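Local structure of DNA ligase (Alteromonas mediterranea, 6GDR) at residues G79-T84 against K280-S285; A132-M135 against S141-S144; G228-M233 against K256-P261. The protein probably seals nicks in double-stranded DNA as an ATP-dependent ligase of the small Lig E type, through an adenylated 5'-phosphate intermediate. All coordinates share one frame; numbering follows the deposited sequence.

Contact 1 (G79-T84 against K280-S285); sequences GQFERT and KPRFAS. With nucleotides of chain B; nucleotides of chain C.
R282 reaches F81 with a single atom: NH1 stands over one face of the ring, 3.7 Å from F81 CD1. Its chain runs out with CG anti to the backbone N (chi1 174°), then bends at chi3, and the guanidinium ends tilted 57° to the ring. Because R282 CZ is 5.4 Å from the ring centroid, any cation-pi attraction is weak; the charge is met chiefly by a salt bridge from NH2 to D36. F81 in turn brings CZ to 3.2 Å from the sugar O4' of DC10 in chain B. Next along the segment, F283 turns its ring back so that R282 CG covers the centre of one face, while C2' of DC1 in chain C lies over the other, nearer the rim. In the ring plane, F283 CE1 is 3.3 Å from O2 of DC10 in chain B, a minor-groove atom. The F283 carbonyl O then packs 3.6 Å from C4' of DA2 in chain C. The ring thus bridges the 3'-terminal side and the adenylated 5' side of the nick, and this meeting of nucleotidyltransferase and OB domains across the minor groove is characteristic of DNA ligases closed round a nicked duplex.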
loop_
_atom_site.group_PDB
_atom_site.type_symbol
_atom_site.label_atom_id
_atom_site.label_comp_id
_atom_site.label_asym_id
_atom_site.label_seq_id
_atom_site.Cartn_x
_atom_site.Cartn_y
_atom_site.Cartn_z
ATOM N N GLY D 79 1.514 -10.524 -4.878
ATOM C CA GLY D 79 0.681 -11.445 -4.132
ATOM C C GLY D 79 1.374 -12.147 -2.988
ATOM O O GLY D 79 0.942 -13.231 -2.589
ATOM N N GLN D 80 2.437 -11.557 -2.440
ATOM C CA GLN D 80 3.212 -12.166 -1.365
ATOM C C GLN D 80 3.232 -11.285 -0.119
ATOM O O GLN D 80 4.225 -11.257 0.611
ATOM C CB GLN D 80 4.639 -12.451 -1.833
ATOM C CG GLN D 80 4.728 -13.270 -3.110
ATOM C CD GLN D 80 4.111 -14.646 -2.966
ATOM O OE1 GLN D 80 4.351 -15.345 -1.981
ATOM N NE2 GLN D 80 3.309 -15.041 -3.947
ATOM N N PHE D 81 2.142 -10.565 0.146
ATOM C CA PHE D 81 2.139 -9.617 1.257
ATOM C C PHE D 81 2.129 -10.334 2.602
ATOM O O PHE D 81 2.998 -10.098 3.450
ATOM C CB PHE D 81 0.942 -8.674 1.158
ATOM C CG PHE D 81 0.716 -7.874 2.407
ATOM C CD1 PHE D 81 -0.315 -8.192 3.274
ATOM C CD2 PHE D 81 1.557 -6.823 2.730
ATOM C CE1 PHE D 81 -0.516 -7.463 4.431
ATOM C CE2 PHE D 81 1.364 -6.093 3.885
ATOM C CZ PHE D 81 0.326 -6.413 4.736
ATOM N N GLU D 82 1.133 -11.196 2.828
ATOM C CA GLU D 82 1.024 -11.883 4.113
ATOM C C GLU D 82 2.343 -12.544 4.490
ATOM O O GLU D 82 2.827 -12.400 5.619
ATOM C CB GLU D 82 -0.100 -12.920 4.066
ATOM C CG GLU D 82 -1.503 -12.330 3.997
ATOM C CD GLU D 82 -2.068 -12.311 2.590
ATOM O OE1 GLU D 82 -1.274 -12.249 1.627
ATOM O OE2 GLU D 82 -3.309 -12.366 2.448
ATOM N N ARG D 83 2.944 -13.272 3.548
ATOM C CA ARG D 83 4.228 -13.910 3.812
ATOM C C ARG D 83 5.316 -12.873 4.063
ATOM O O ARG D 83 6.144 -13.036 4.967
ATOM C CB ARG D 83 4.600 -14.822 2.642
ATOM C CG ARG D 83 6.013 -15.372 2.691
ATOM C CD ARG D 83 6.144 -16.611 1.820
ATOM N NE ARG D 83 7.442 -16.684 1.154
ATOM C CZ ARG D 83 7.695 -16.238 -0.075
ATOM N NH1 ARG D 83 6.739 -15.678 -0.804
ATOM N NH2 ARG D 83 8.916 -16.355 -0.580
ATOM N N THR D 84 5.329 -11.796 3.273
ATOM C CA THR D 84 6.322 -10.744 3.469
ATOM C C THR D 84 6.188 -10.119 4.852
ATOM O O THR D 84 7.185 -9.912 5.553
ATOM C CB THR D 84 6.179 -9.675 2.383
ATOM O OG1 THR D 84 6.386 -10.266 1.093
ATOM C CG2 THR D 84 7.196 -8.552 2.588
ATOM N N LYS D 280 -10.767 -13.818 1.413
ATOM C CA LYS D 280 -11.647 -12.847 2.052
ATOM C C LYS D 280 -11.418 -11.456 1.460
ATOM O O LYS D 280 -10.276 -11.091 1.167
ATOM C CB LYS D 280 -11.402 -12.806 3.558
ATOM C CG LYS D 280 -11.380 -14.180 4.217
ATOM C CD LYS D 280 -12.465 -14.329 5.270
ATOM C CE LYS D 280 -12.511 -15.751 5.809
ATOM N NZ LYS D 280 -13.630 -15.959 6.769
ATOM N N PRO D 281 -12.461 -10.649 1.268
ATOM C CA PRO D 281 -12.253 -9.320 0.677
ATOM C C PRO D 281 -11.364 -8.455 1.558
ATOM O O PRO D 281 -11.472 -8.473 2.786
ATOM C CB PRO D 281 -13.673 -8.745 0.573
ATOM C CG PRO D 281 -14.589 -9.909 0.728
ATOM C CD PRO D 281 -13.877 -10.882 1.600
ATOM N N ARG D 282 -10.484 -7.690 0.917
ATOM C CA ARG D 282 -9.539 -6.832 1.617
ATOM C C ARG D 282 -9.959 -5.372 1.498
ATOM O O ARG D 282 -10.442 -4.934 0.448
ATOM C CB ARG D 282 -8.120 -7.010 1.070
ATOM C CG ARG D 282 -7.135 -6.031 1.677
ATOM C CD ARG D 282 -5.703 -6.535 1.688
ATOM N NE ARG D 282 -5.012 -6.270 0.430
ATOM C CZ ARG D 282 -3.691 -6.204 0.301
ATOM N NH1 ARG D 282 -2.902 -6.371 1.355
ATOM N NH2 ARG D 282 -3.154 -5.961 -0.886
ATOM N N PHE D 283 -9.768 -4.623 2.585
ATOM C CA PHE D 283 -10.115 -3.202 2.633
ATOM C C PHE D 283 -11.584 -2.979 2.290
ATOM O O PHE D 283 -11.950 -1.951 1.715
ATOM C CB PHE D 283 -9.227 -2.381 1.693
ATOM C CG PHE D 283 -7.756 -2.670 1.829
ATOM C CD1 PHE D 283 -7.219 -3.100 3.032
ATOM C CD2 PHE D 283 -6.910 -2.509 0.742
ATOM C CE1 PHE D 283 -5.865 -3.363 3.148
ATOM C CE2 PHE D 283 -5.556 -2.772 0.853
ATOM C CZ PHE D 283 -5.034 -3.198 2.056
ATOM N N ALA D 284 -12.436 -3.937 2.642
ATOM C CA ALA D 284 -13.836 -3.870 2.252
ATOM C C ALA D 284 -14.546 -2.729 2.970
ATOM O O ALA D 284 -14.259 -2.426 4.132
ATOM C CB ALA D 284 -14.536 -5.192 2.557
ATOM N N SER D 285 -15.482 -2.096 2.266
ATOM C CA SER D 285 -16.303 -1.037 2.836
ATOM C C SER D 285 -17.710 -1.140 2.267
ATOM O O SER D 285 -17.914 -1.624 1.151
ATOM C CB SER D 285 -15.717 0.354 2.551
ATOM O OG SER D 285 -15.597 0.582 1.159
ATOM P P DC B 10 2.791 -0.724 6.078
ATOM O OP1 DC B 10 3.889 -0.506 5.111
ATOM O OP2 DC B 10 2.400 0.367 7.000
ATOM O "O5'" DC B 10 1.493 -1.205 5.276
ATOM C "C5'" DC B 10 1.602 -2.293 4.374
ATOM C "C4'" DC B 10 0.242 -2.873 4.032
ATOM O "O4'" DC B 10 -0.406 -3.361 5.233
ATOM C "C3'" DC B 10 -0.753 -1.895 3.443
ATOM O "O3'" DC B 10 -0.523 -1.701 2.052
ATOM C "C2'" DC B 10 -2.078 -2.591 3.728
ATOM C "C1'" DC B 10 -1.817 -3.311 5.057
ATOM N N1 DC B 10 -2.427 -2.623 6.230
ATOM C C2 DC B 10 -3.721 -2.966 6.638
ATOM O O2 DC B 10 -4.334 -3.848 6.025
ATOM N N3 DC B 10 -4.265 -2.324 7.700
ATOM C C4 DC B 10 -3.572 -1.379 8.335
ATOM N N4 DC B 10 -4.153 -0.775 9.376
ATOM C C5 DC B 10 -2.255 -1.012 7.931
ATOM C C6 DC B 10 -1.728 -1.653 6.883
ATOM O OP3 DC C 1 -2.852 4.790 4.200
ATOM P P DC C 1 -2.085 3.528 4.096
ATOM O OP1 DC C 1 -1.238 3.421 5.301
ATOM O OP2 DC C 1 -1.442 3.508 2.763
ATOM O "O5'" DC C 1 -3.136 2.326 4.126
ATOM C "C5'" DC C 1 -2.987 1.225 3.244
ATOM C "C4'" DC C 1 -4.242 0.379 3.216
ATOM O "O4'" DC C 1 -4.380 -0.330 4.477
ATOM C "C3'" DC C 1 -5.534 1.162 3.060
ATOM O "O3'" DC C 1 -5.833 1.397 1.689
ATOM C "C2'" DC C 1 -6.546 0.252 3.731
ATOM C "C1'" DC C 1 -5.740 -0.345 4.879
ATOM N N1 DC C 1 -5.871 0.418 6.153
ATOM C C2 DC C 1 -6.991 0.218 6.960
ATOM O O2 DC C 1 -7.852 -0.594 6.603
ATOM N N3 DC C 1 -7.100 0.920 8.116
ATOM C C4 DC C 1 -6.148 1.785 8.465
ATOM N N4 DC C 1 -6.299 2.454 9.614
ATOM C C5 DC C 1 -4.998 2.004 7.652
ATOM C C6 DC C 1 -4.901 1.307 6.516
ATOM P P DA C 2 -6.666 2.704 1.262
ATOM O OP1 DA C 2 -6.740 2.722 -0.215
ATOM O OP2 DA C 2 -6.094 3.861 1.988
ATOM O "O5'" DA C 2 -8.128 2.436 1.851
ATOM C "C5'" DA C 2 -8.919 1.377 1.330
ATOM C "C4'" DA C 2 -10.171 1.167 2.163
ATOM O "O4'" DA C 2 -9.801 0.741 3.502
ATOM C "C3'" DA C 2 -11.019 2.408 2.380
ATOM O "O3'" DA C 2 -11.896 2.644 1.289
ATOM C "C2'" DA C 2 -11.760 2.064 3.660
ATOM C "C1'" DA C 2 -10.717 1.282 4.449
ATOM N N9 DA C 2 -9.984 2.108 5.406
ATOM C C8 DA C 2 -8.750 2.675 5.237
ATOM N N7 DA C 2 -8.344 3.376 6.270
ATOM C C5 DA C 2 -9.388 3.269 7.176
ATOM C C6 DA C 2 -9.580 3.788 8.472
ATOM N N6 DA C 2 -8.680 4.550 9.101
ATOM N N1 DA C 2 -10.737 3.490 9.099
ATOM C C2 DA C 2 -11.634 2.725 8.468
ATOM N N3 DA C 2 -11.567 2.180 7.255
ATOM C C4 DA C 2 -10.408 2.493 6.656
#

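Contact 2 (A132-M135 against S141-S144); sequences AFDM and SFDS. With AMP (adenosine monophosphate), chain G.
Edge contacts carry the join between F142 and the end of the strand. F142 points its rim at two oxygens lying close to its plane: CE1 is 3.2 Å from the backbone O of F133, and CD1 is 3.6 Å from D134 OD1. The carboxylate of D134 stands at 90° to the ring, and F142, with CG anti to its backbone N (chi1 177°), slides its edge beneath it. Polar bonds hold the carboxylate: OD1 accepts the backbone N of M135 at 2.6 Å, met from above the carboxylate plane, and also forms a salt bridge with R145 NE, so this buried oxygen is gripped by two donors beside the phenyl edge. Leucine in place of D134 would probably leave R145 without its charge partner and the M135 N-H without its acceptor. At the helix start S141 is the N-cap, its OG receiving a weak bond from S144 N. Ring faces come next: the adenine of AMP lies over one face of F133, its N3 above the ring centre, and F133 CZ is 3.4 Å from the ribose O2', while H193 stacks on the F142 ring. F133 and D134 together oppose D71 in a classic beta bulge, which ends strand 129-134; a short loop joins it to helix 142-154 in the beta-alpha-beta unit leading to parallel strand 161-163 and bordering the nucleotidyltransferase AMP pocket.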
loop_
_atom_site.group_PDB
_atom_site.type_symbol
_atom_site.label_atom_id
_atom_site.label_comp_id
_atom_site.label_asym_id
_atom_site.label_seq_id
_atom_site.Cartn_x
_atom_site.Cartn_y
_atom_site.Cartn_z
ATOM N N ALA D 132 13.594 0.654 -3.057
ATOM C CA ALA D 132 13.593 2.074 -2.732
ATOM C C ALA D 132 12.802 2.862 -3.769
ATOM O O ALA D 132 12.867 2.578 -4.969
ATOM C CB ALA D 132 15.025 2.601 -2.654
ATOM N N PHE D 133 12.050 3.862 -3.300
ATOM C CA PHE D 133 11.234 4.686 -4.182
ATOM C C PHE D 133 11.363 6.185 -3.949
ATOM O O PHE D 133 10.816 6.954 -4.745
ATOM C CB PHE D 133 9.750 4.299 -4.064
ATOM C CG PHE D 133 9.230 4.277 -2.653
ATOM C CD1 PHE D 133 8.866 5.450 -2.014
ATOM C CD2 PHE D 133 9.087 3.079 -1.974
ATOM C CE1 PHE D 133 8.380 5.430 -0.718
ATOM C CE2 PHE D 133 8.601 3.052 -0.680
ATOM C CZ PHE D 133 8.248 4.230 -0.052
ATOM N N ASP D 134 12.056 6.629 -2.903
ATOM C CA ASP D 134 12.213 8.060 -2.678
ATOM C C ASP D 134 13.234 8.288 -1.574
ATOM O O ASP D 134 13.575 7.374 -0.816
ATOM C CB ASP D 134 10.879 8.721 -2.310
ATOM C CG ASP D 134 10.891 10.225 -2.522
ATOM O OD1 ASP D 134 11.930 10.759 -2.961
ATOM O OD2 ASP D 134 9.858 10.872 -2.250
ATOM N N MET D 135 13.719 9.527 -1.500
ATOM C CA MET D 135 14.591 9.981 -0.427
ATOM C C MET D 135 13.957 11.228 0.177
ATOM O O MET D 135 13.528 12.124 -0.571
ATOM C CB MET D 135 16.003 10.295 -0.939
ATOM C CG MET D 135 16.708 9.113 -1.584
ATOM S SD MET D 135 18.332 9.532 -2.257
ATOM C CE MET D 135 19.238 9.929 -0.762
ATOM N N SER D 141 14.025 18.227 -6.607
ATOM C CA SER D 141 12.949 17.561 -7.327
ATOM C C SER D 141 13.088 16.045 -7.241
ATOM O O SER D 141 14.187 15.505 -7.097
ATOM C CB SER D 141 12.942 17.991 -8.794
ATOM O OG SER D 141 14.062 17.459 -9.482
ATOM N N PHE D 142 11.947 15.357 -7.343
ATOM C CA PHE D 142 11.961 13.899 -7.341
ATOM C C PHE D 142 12.796 13.349 -8.488
ATOM O O PHE D 142 13.415 12.287 -8.350
ATOM C CB PHE D 142 10.533 13.359 -7.422
ATOM C CG PHE D 142 10.456 11.860 -7.492
ATOM C CD1 PHE D 142 10.810 11.084 -6.402
ATOM C CD2 PHE D 142 10.027 11.228 -8.646
ATOM C CE1 PHE D 142 10.738 9.707 -6.462
ATOM C CE2 PHE D 142 9.954 9.850 -8.712
ATOM C CZ PHE D 142 10.310 9.089 -7.620
ATOM N N ASP D 143 12.823 14.049 -9.624
ATOM C CA ASP D 143 13.683 13.629 -10.725
ATOM C C ASP D 143 15.134 13.538 -10.271
ATOM O O ASP D 143 15.847 12.592 -10.623
ATOM C CB ASP D 143 13.548 14.601 -11.896
ATOM C CG ASP D 143 13.870 13.958 -13.230
ATOM O OD1 ASP D 143 12.948 13.397 -13.858
ATOM O OD2 ASP D 143 15.046 14.007 -13.648
ATOM N N SER D 144 15.584 14.512 -9.474
ATOM C CA SER D 144 16.948 14.482 -8.960
ATOM C C SER D 144 17.127 13.369 -7.936
ATOM O O SER D 144 18.149 12.674 -7.937
ATOM C CB SER D 144 17.303 15.834 -8.344
ATOM O OG SER D 144 18.541 15.773 -7.658
HETATM P P AMP G . -1.250 3.330 1.168
HETATM O O1P AMP G . -0.769 2.063 0.500
HETATM O O2P AMP G . -2.637 3.840 0.853
HETATM O "O5'" AMP G . -0.194 4.498 0.834
HETATM C "C5'" AMP G . 0.813 4.268 -0.147
HETATM C "C4'" AMP G . 1.918 3.389 0.435
HETATM O "O4'" AMP G . 2.355 2.443 -0.545
HETATM C "C3'" AMP G . 3.145 4.154 0.903
HETATM O "O3'" AMP G . 3.235 4.099 2.331
HETATM C "C2'" AMP G . 4.329 3.469 0.249
HETATM O "O2'" AMP G . 5.310 3.088 1.215
HETATM C "C1'" AMP G . 3.764 2.228 -0.433
HETATM N N9 AMP G . 4.316 1.906 -1.778
HETATM C C8 AMP G . 4.398 0.643 -2.241
HETATM N N7 AMP G . 4.932 0.611 -3.488
HETATM C C5 AMP G . 5.203 1.877 -3.841
HETATM C C6 AMP G . 5.778 2.542 -5.032
HETATM N N6 AMP G . 6.167 1.814 -6.100
HETATM N N1 AMP G . 5.896 3.885 -5.014
HETATM C C2 AMP G . 5.508 4.616 -3.952
HETATM N N3 AMP G . 4.977 4.071 -2.840
HETATM C C4 AMP G . 4.802 2.733 -2.716
#

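Contact 3 (G228-M233 against K256-P261); sequences GKFKGM and KERRAP. Unlike the reference sequence in segment 256-261: R259 (reference Gln). With nucleotides of chain A.
R258 NH1 is gripped by two backbone carbonyls, those of M234 and G235, while NH2 of the same guanidinium bonds to the O of G250. Held this way, the group lies on F230 with its centre 4.2 Å from that of the ring and the planes 26° apart; NE comes to 3.1 Å from F230 CE1. The aliphatic part joins in, as R258 CD sits 3.5 Å above the ring centroid in a CH-pi contact, almost on the normal. The opposite face of F230 is covered, toward its rim, by CG of K229. In the five-stranded OB domain this ties the loop between strands 214-225 and 234-240 to helix 255-258, which occupies the usual OB-fold place between the third and fourth strands. The loop closes with a type II turn from F230 to M233, where G232 takes a positive phi. M233 bends at its last torsion (chi3 58°) and brings CE against both neighbours on the helix end, 3.7 Å from R258 CB and 3.6 Å from R259 NH2. R259, a glutamine in the reference sequence, lies alongside M233 and points the same way. On the DNA side, K229 N donates to OP1 of DT10 in chain A in a bond modelled as very short, and G228 CA lies 3.1 Å from that same oxygen. K229 extends onward, its CD 3.5 Å from O3' of DG9 in chain A.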
loop_
_atom_site.group_PDB
_atom_site.type_symbol
_atom_site.label_atom_id
_atom_site.label_comp_id
_atom_site.label_asym_id
_atom_site.label_seq_id
_atom_site.Cartn_x
_atom_site.Cartn_y
_atom_site.Cartn_z
ATOM N N GLY D 228 -16.527 2.609 21.785
ATOM C CA GLY D 228 -16.198 4.025 21.783
ATOM C C GLY D 228 -17.412 4.871 21.458
ATOM O O GLY D 228 -18.493 4.699 22.031
ATOM N N LYS D 229 -17.239 5.805 20.519
ATOM C CA LYS D 229 -18.336 6.689 20.138
ATOM C C LYS D 229 -19.516 5.923 19.555
ATOM O O LYS D 229 -20.649 6.416 19.613
ATOM C CB LYS D 229 -17.840 7.730 19.134
ATOM C CG LYS D 229 -17.435 7.155 17.788
ATOM C CD LYS D 229 -16.657 8.168 16.962
ATOM C CE LYS D 229 -16.334 7.627 15.580
ATOM N NZ LYS D 229 -15.418 8.525 14.823
ATOM N N PHE D 230 -19.281 4.732 18.996
ATOM C CA PHE D 230 -20.347 3.888 18.470
ATOM C C PHE D 230 -20.950 2.979 19.534
ATOM O O PHE D 230 -21.484 1.911 19.206
ATOM C CB PHE D 230 -19.826 3.059 17.294
ATOM C CG PHE D 230 -19.452 3.875 16.082
ATOM C CD1 PHE D 230 -18.522 3.395 15.173
ATOM C CD2 PHE D 230 -20.033 5.111 15.843
ATOM C CE1 PHE D 230 -18.175 4.132 14.057
ATOM C CE2 PHE D 230 -19.689 5.851 14.729
ATOM C CZ PHE D 230 -18.761 5.361 13.835
ATOM N N LYS D 231 -20.880 3.377 20.801
ATOM C CA LYS D 231 -21.528 2.618 21.859
ATOM C C LYS D 231 -23.033 2.594 21.630
ATOM O O LYS D 231 -23.628 3.589 21.208
ATOM C CB LYS D 231 -21.204 3.235 23.220
ATOM C CG LYS D 231 -20.937 2.227 24.329
ATOM C CD LYS D 231 -20.019 2.806 25.396
ATOM C CE LYS D 231 -18.569 2.850 24.924
ATOM N N GLY D 232 -23.650 1.447 21.905
ATOM C CA GLY D 232 -25.068 1.294 21.646
ATOM C C GLY D 232 -25.440 1.391 20.185
ATOM O O GLY D 232 -26.610 1.611 19.863
ATOM N N MET D 233 -24.469 1.238 19.287
ATOM C CA MET D 233 -24.693 1.293 17.851
ATOM C C MET D 233 -24.011 0.097 17.200
ATOM O O MET D 233 -23.232 -0.622 17.831
ATOM C CB MET D 233 -24.160 2.604 17.253
ATOM C CG MET D 233 -24.819 3.855 17.815
ATOM S SD MET D 233 -23.865 5.354 17.503
ATOM C CE MET D 233 -23.763 5.338 15.715
ATOM N N LYS D 256 -25.936 7.477 10.916
ATOM C CA LYS D 256 -27.359 7.156 10.907
ATOM C C LYS D 256 -27.586 5.712 10.483
ATOM O O LYS D 256 -28.467 5.032 11.023
ATOM C CB LYS D 256 -28.113 8.113 9.983
ATOM C CG LYS D 256 -29.630 8.047 10.132
ATOM N N GLU D 257 -26.803 5.224 9.519
ATOM C CA GLU D 257 -26.937 3.836 9.090
ATOM C C GLU D 257 -26.561 2.870 10.205
ATOM O O GLU D 257 -27.101 1.759 10.271
ATOM C CB GLU D 257 -26.076 3.587 7.852
ATOM C CG GLU D 257 -26.637 4.207 6.580
ATOM C CD GLU D 257 -25.671 4.138 5.415
ATOM O OE1 GLU D 257 -24.447 4.072 5.657
ATOM O OE2 GLU D 257 -26.134 4.148 4.255
ATOM N N ARG D 258 -25.646 3.271 11.091
ATOM C CA ARG D 258 -25.296 2.419 12.222
ATOM C C ARG D 258 -26.454 2.294 13.201
ATOM O O ARG D 258 -26.616 1.248 13.840
ATOM C CB ARG D 258 -24.053 2.962 12.926
ATOM C CG ARG D 258 -22.802 2.902 12.067
ATOM C CD ARG D 258 -21.554 3.253 12.854
ATOM N NE ARG D 258 -20.352 3.097 12.041
ATOM C CZ ARG D 258 -19.740 1.936 11.815
ATOM N NH1 ARG D 258 -20.214 0.813 12.340
ATOM N NH2 ARG D 258 -18.653 1.898 11.059
ATOM N N ARG D 259 -27.261 3.344 13.339
ATOM C CA ARG D 259 -28.512 3.260 14.081
ATOM C C ARG D 259 -29.584 2.699 13.154
ATOM O O ARG D 259 -29.837 3.259 12.081
ATOM C CB ARG D 259 -28.910 4.634 14.613
ATOM C CG ARG D 259 -27.883 5.254 15.550
ATOM C CD ARG D 259 -28.288 6.661 15.971
ATOM N NE ARG D 259 -27.875 7.673 15.000
ATOM C CZ ARG D 259 -26.747 8.378 15.064
ATOM N NH1 ARG D 259 -26.472 9.272 14.124
ATOM N NH2 ARG D 259 -25.890 8.198 16.059
ATOM N N ALA D 260 -30.203 1.594 13.554
ATOM C CA ALA D 260 -31.115 0.876 12.673
ATOM C C ALA D 260 -30.349 0.423 11.435
ATOM O O ALA D 260 -30.558 0.960 10.338
ATOM C CB ALA D 260 -32.315 1.746 12.286
ATOM N N PRO D 261 -29.457 -0.553 11.571
ATOM C CA PRO D 261 -28.647 -0.992 10.432
ATOM C C PRO D 261 -29.396 -1.994 9.574
ATOM O O PRO D 261 -30.541 -2.358 9.884
ATOM C CB PRO D 261 -27.429 -1.638 11.107
ATOM C CG PRO D 261 -27.982 -2.188 12.376
ATOM C CD PRO D 261 -29.059 -1.227 12.820
ATOM P P DT A 10 -13.527 6.149 19.148
ATOM O OP1 DT A 10 -14.884 5.995 19.716
ATOM O OP2 DT A 10 -12.356 6.154 20.052
ATOM O "O5'" DT A 10 -13.278 5.033 18.030
ATOM C "C5'" DT A 10 -14.146 3.916 17.925
ATOM C "C4'" DT A 10 -14.770 3.842 16.545
ATOM O "O4'" DT A 10 -14.068 4.726 15.642
ATOM C "C3'" DT A 10 -14.692 2.483 15.880
ATOM O "O3'" DT A 10 -15.752 1.641 16.317
ATOM C "C2'" DT A 10 -14.789 2.830 14.397
ATOM C "C1'" DT A 10 -14.183 4.235 14.314
ATOM N N1 DT A 10 -12.837 4.263 13.677
ATOM C C2 DT A 10 -12.736 4.068 12.321
ATOM O O2 DT A 10 -13.699 3.872 11.601
ATOM N N3 DT A 10 -11.460 4.111 11.828
ATOM C C4 DT A 10 -10.299 4.324 12.543
ATOM O O4 DT A 10 -9.196 4.345 12.009
ATOM C C5 DT A 10 -10.473 4.521 13.963
ATOM C C7 DT A 10 -9.282 4.762 14.842
ATOM C C6 DT A 10 -11.720 4.482 14.458
ATOM P P DG A 9 -9.678 11.382 19.394
ATOM O OP1 DG A 9 -10.358 11.681 20.673
ATOM O OP2 DG A 9 -8.284 10.883 19.397
ATOM O "O5'" DG A 9 -10.566 10.340 18.572
ATOM C "C5'" DG A 9 -11.883 10.700 18.182
ATOM C "C4'" DG A 9 -12.556 9.566 17.435
ATOM O "O4'" DG A 9 -12.074 9.535 16.068
ATOM C "C3'" DG A 9 -12.293 8.171 18.016
ATOM O "O3'" DG A 9 -13.519 7.522 18.318
ATOM C "C2'" DG A 9 -11.503 7.450 16.920
ATOM C "C1'" DG A 9 -11.913 8.199 15.668
ATOM N N9 DG A 9 -10.938 8.145 14.583
ATOM C C8 DG A 9 -9.586 8.380 14.663
ATOM N N7 DG A 9 -8.970 8.260 13.517
ATOM C C5 DG A 9 -9.980 7.928 12.622
ATOM C C6 DG A 9 -9.921 7.673 11.232
ATOM O O6 DG A 9 -8.929 7.690 10.489
ATOM N N1 DG A 9 -11.178 7.374 10.707
ATOM C C2 DG A 9 -12.344 7.327 11.438
ATOM N N2 DG A 9 -13.461 7.021 10.761
ATOM N N3 DG A 9 -12.411 7.563 12.740
ATOM C C4 DG A 9 -11.196 7.856 13.263
#

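From the N terminus, the first contact segment met lies at helix 81-89, the near half of contact 1, whose partner comes almost two hundred residues later. Within that wide loop contact 2 closes first, a short return of five residues joining strand 129-134 to helix 142-154 in the nucleotidyltransferase domain. After the crossing into the OB domain, contact 3 closes a loop of 22 residues, tying the turn after strand 214-225 to helix 255-258. The loop before strand 285-289 then completes contact 1. Contacts 2 and 3 thus follow in series, both nested inside contact 1, and their centres lie about 44 Å apart, on opposite sides of the chain's centre; contact 1 alone of the three joins the two domains.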